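Long-range contact in staphylococcus aureus CymR (PDB 3T8R), which probably regulates transcription as an Rrf2-type winged helix-turn-helix protein that senses oxidation through a thiol: residues I77-I82 with D119-K124. Sequence-based numbering, arbitrary orientation.
Sequences ISAGDI and DNTTLK
Two backbone hydrogen bonds join I77, A79, T121 and L123: L123 N donates to I77 O at 2.7 Å, and A79 N to T121 O at 2.9 Å. They flank S78 and T122, a non-hydrogen-bonded pair in a single antiparallel bridge, where S78 CA and T122 CA lie 4.1 Å apart. The same two carbonyls also receive CA-H...O contacts, I77 O from T122 CA and T121 O from S78 CA.

Each bridged residue is also an N-cap, a role for which a short hydroxyl side chain is well suited. With S78 OG set between the backbone N and carbonyl carbon (chi1 75°), it can accept from D81 N at 2.9 Å. D81 OD2 in turn accepts from S78 N, which sits above the carboxylate plane, completing a capping box. T122 OG1 caps Y125 N similarly.

Branched apolar side chains suit the buried side: L123 lies alongside I77, its CD2 4.2 Å from I77 CD1, while L123 CD1 approaches I82 CD1. Glycine at G80 leaves room for D119, whose OD1 comes to 3.8 Å from G80 CA and is salt-bridged to R84.

The bridge thus joins the start of helix 79-87 to the short link between helix 101-119 and helix 123-127. Helix 8-21 packs against I82 and L123, while L106 of the second subunit packs on A79 and T121, bringing the junction to the dimer interface.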
ATOM      1  N   ILE A  77     -14.018  10.038  14.622  1.00 24.12           N
ATOM      2  CA  ILE A  77     -12.725   9.374  14.521  1.00 19.61           C
ATOM      3  C   ILE A  77     -12.611   8.680  13.175  1.00 23.16           C
ATOM      4  O   ILE A  77     -13.526   7.963  12.784  1.00 21.59           O
ATOM      5  CB  ILE A  77     -12.555   8.275  15.586  1.00 20.74           C
ATOM      6  CG1 ILE A  77     -12.785   8.837  16.992  1.00 22.52           C
ATOM      7  CG2 ILE A  77     -11.169   7.622  15.477  1.00 23.10           C
ATOM      8  CD1 ILE A  77     -12.730   7.788  18.078  1.00 22.50           C
ATOM      9  N   SER A  78     -11.501   8.896  12.476  1.00 21.88           N
ATOM     10  CA  SER A  78     -11.279   8.217  11.196  1.00 25.15           C
ATOM     11  C   SER A  78     -10.316   7.040  11.336  1.00 23.67           C
ATOM     12  O   SER A  78      -9.518   6.967  12.272  1.00 22.14           O
ATOM     13  CB  SER A  78     -10.749   9.186  10.129  1.00 25.55           C
ATOM     14  OG  SER A  78      -9.382   9.483  10.359  1.00 24.95           O
ATOM     15  N   ALA A  79     -10.414   6.097  10.404  1.00 22.98           N
ATOM     16  CA  ALA A  79      -9.502   4.963  10.397  1.00 21.81           C
ATOM     17  C   ALA A  79      -8.078   5.486  10.294  1.00 20.11           C
ATOM     18  O   ALA A  79      -7.147   4.952  10.907  1.00 21.57           O
ATOM     19  CB  ALA A  79      -9.829   4.064   9.249  1.00 20.47           C
ATOM     20  N   GLY A  80      -7.918   6.557   9.522  1.00 20.78           N
ATOM     21  CA  GLY A  80      -6.617   7.166   9.347  1.00 26.33           C
ATOM     22  C   GLY A  80      -6.052   7.674  10.660  1.00 24.48           C
ATOM     23  O   GLY A  80      -4.865   7.478  10.940  1.00 27.12           O
ATOM     24  N   ASP A  81      -6.906   8.319  11.452  1.00 24.54           N
ATOM     25  CA  ASP A  81      -6.522   8.829  12.767  1.00 23.71           C
ATOM     26  C   ASP A  81      -5.928   7.684  13.587  1.00 26.44           C
ATOM     27  O   ASP A  81      -4.876   7.815  14.216  1.00 25.55           O
ATOM     28  CB  ASP A  81      -7.744   9.409  13.500  1.00 26.02           C
ATOM     29  CG  ASP A  81      -8.270  10.699  12.873  1.00 31.30           C
ATOM     30  OD1 ASP A  81      -7.468  11.443  12.262  1.00 31.96           O
ATOM     31  OD2 ASP A  81      -9.492  10.967  13.008  1.00 30.96           O
ATOM     32  N   ILE A  82      -6.614   6.546  13.567  1.00 21.95           N
ATOM     33  CA  ILE A  82      -6.210   5.415  14.378  1.00 22.63           C
ATOM     34  C   ILE A  82      -4.891   4.831  13.902  1.00 24.27           C
ATOM     35  O   ILE A  82      -3.984   4.563  14.687  1.00 23.97           O
ATOM     36  CB  ILE A  82      -7.315   4.342  14.402  1.00 20.20           C
ATOM     37  CG1 ILE A  82      -8.526   4.890  15.164  1.00 23.43           C
ATOM     38  CG2 ILE A  82      -6.796   3.085  15.067  1.00 21.46           C
ATOM     39  CD1 ILE A  82      -9.847   4.164  14.917  1.00 24.62           C
ATOM     40  N   ASP A 119      -8.688   8.382   5.531  1.00 26.25           N
ATOM     41  CA  ASP A 119      -9.125   9.625   6.181  1.00 27.80           C
ATOM     42  C   ASP A 119     -10.611   9.877   6.050  1.00 30.04           C
ATOM     43  O   ASP A 119     -11.209  10.546   6.894  1.00 31.54           O
ATOM     44  CB  ASP A 119      -8.371  10.834   5.629  1.00 30.50           C
ATOM     45  CG  ASP A 119      -6.952  10.893   6.103  1.00 34.50           C
ATOM     46  OD1 ASP A 119      -6.588  10.077   6.968  1.00 33.51           O
ATOM     47  OD2 ASP A 119      -6.198  11.763   5.616  1.00 39.10           O
ATOM     48  N   ASN A 120     -11.212   9.357   4.992  1.00 27.61           N
ATOM     49  CA  ASN A 120     -12.623   9.592   4.745  1.00 29.38           C
ATOM     50  C   ASN A 120     -13.485   8.418   5.182  1.00 27.76           C
ATOM     51  O   ASN A 120     -14.658   8.313   4.807  1.00 30.66           O
ATOM     52  CB  ASN A 120     -12.856   9.929   3.273  1.00 34.72           C
ATOM     53  CG  ASN A 120     -12.116  11.186   2.840  1.00 37.28           C
ATOM     54  OD1 ASN A 120     -11.367  11.172   1.862  1.00 44.30           O
ATOM     55  ND2 ASN A 120     -12.324  12.278   3.565  1.00 39.30           N
ATOM     56  N   THR A 121     -12.895   7.531   5.979  1.00 24.99           N
ATOM     57  CA  THR A 121     -13.635   6.418   6.556  1.00 24.85           C
ATOM     58  C   THR A 121     -13.735   6.646   8.059  1.00 22.12           C
ATOM     59  O   THR A 121     -12.719   6.621   8.750  1.00 24.93           O
ATOM     60  CB  THR A 121     -12.939   5.074   6.297  1.00 24.62           C
ATOM     61  OG1 THR A 121     -12.883   4.831   4.886  1.00 28.92           O
ATOM     62  CG2 THR A 121     -13.701   3.932   6.964  1.00 25.80           C
ATOM     63  N   THR A 122     -14.936   6.897   8.575  1.00 26.78           N
ATOM     64  CA  THR A 122     -15.060   7.075  10.022  1.00 22.49           C
ATOM     65  C   THR A 122     -15.209   5.740  10.731  1.00 22.69           C
ATOM     66  O   THR A 122     -15.590   4.733  10.139  1.00 23.10           O
ATOM     67  CB  THR A 122     -16.243   7.996  10.438  1.00 24.00           C
ATOM     68  OG1 THR A 122     -17.490   7.335  10.191  1.00 27.24           O
ATOM     69  CG2 THR A 122     -16.197   9.328   9.694  1.00 26.94           C
ATOM     70  N   LEU A 123     -14.921   5.741  12.024  1.00 21.35           N
ATOM     71  CA  LEU A 123     -15.135   4.568  12.841  1.00 19.96           C
ATOM     72  C   LEU A 123     -16.612   4.216  12.928  1.00 20.74           C
ATOM     73  O   LEU A 123     -16.964   3.047  13.027  1.00 23.32           O
ATOM     74  CB  LEU A 123     -14.579   4.815  14.248  1.00 21.56           C
ATOM     75  CG  LEU A 123     -14.592   3.643  15.225  1.00 21.19           C
ATOM     76  CD1 LEU A 123     -13.782   2.462  14.698  1.00 22.09           C
ATOM     77  CD2 LEU A 123     -14.028   4.102  16.571  1.00 23.75           C
ATOM     78  N   LYS A 124     -17.482   5.226  12.945  1.00 21.15           N
ATOM     79  CA  LYS A 124     -18.915   4.964  12.985  1.00 23.52           C
ATOM     80  C   LYS A 124     -19.306   4.173  11.744  1.00 25.35           C
ATOM     81  O   LYS A 124     -20.059   3.204  11.814  1.00 25.63           O
ATOM     82  CB  LYS A 124     -19.708   6.276  13.046  1.00 26.61           C
ATOM     83  CG  LYS A 124     -21.232   6.103  13.063  1.00 30.94           C
ATOM     84  CD  LYS A 124     -21.759   5.642  14.412  1.00 36.41           C
ATOM     85  CE  LYS A 124     -21.633   4.135  14.589  1.00 39.99           C
ATOM     86  NZ  LYS A 124     -22.300   3.636  15.832  1.00 42.10           N
TER
HETATM   87  O   HOH W   1      -9.075  11.760   9.179  1.00 34.43           O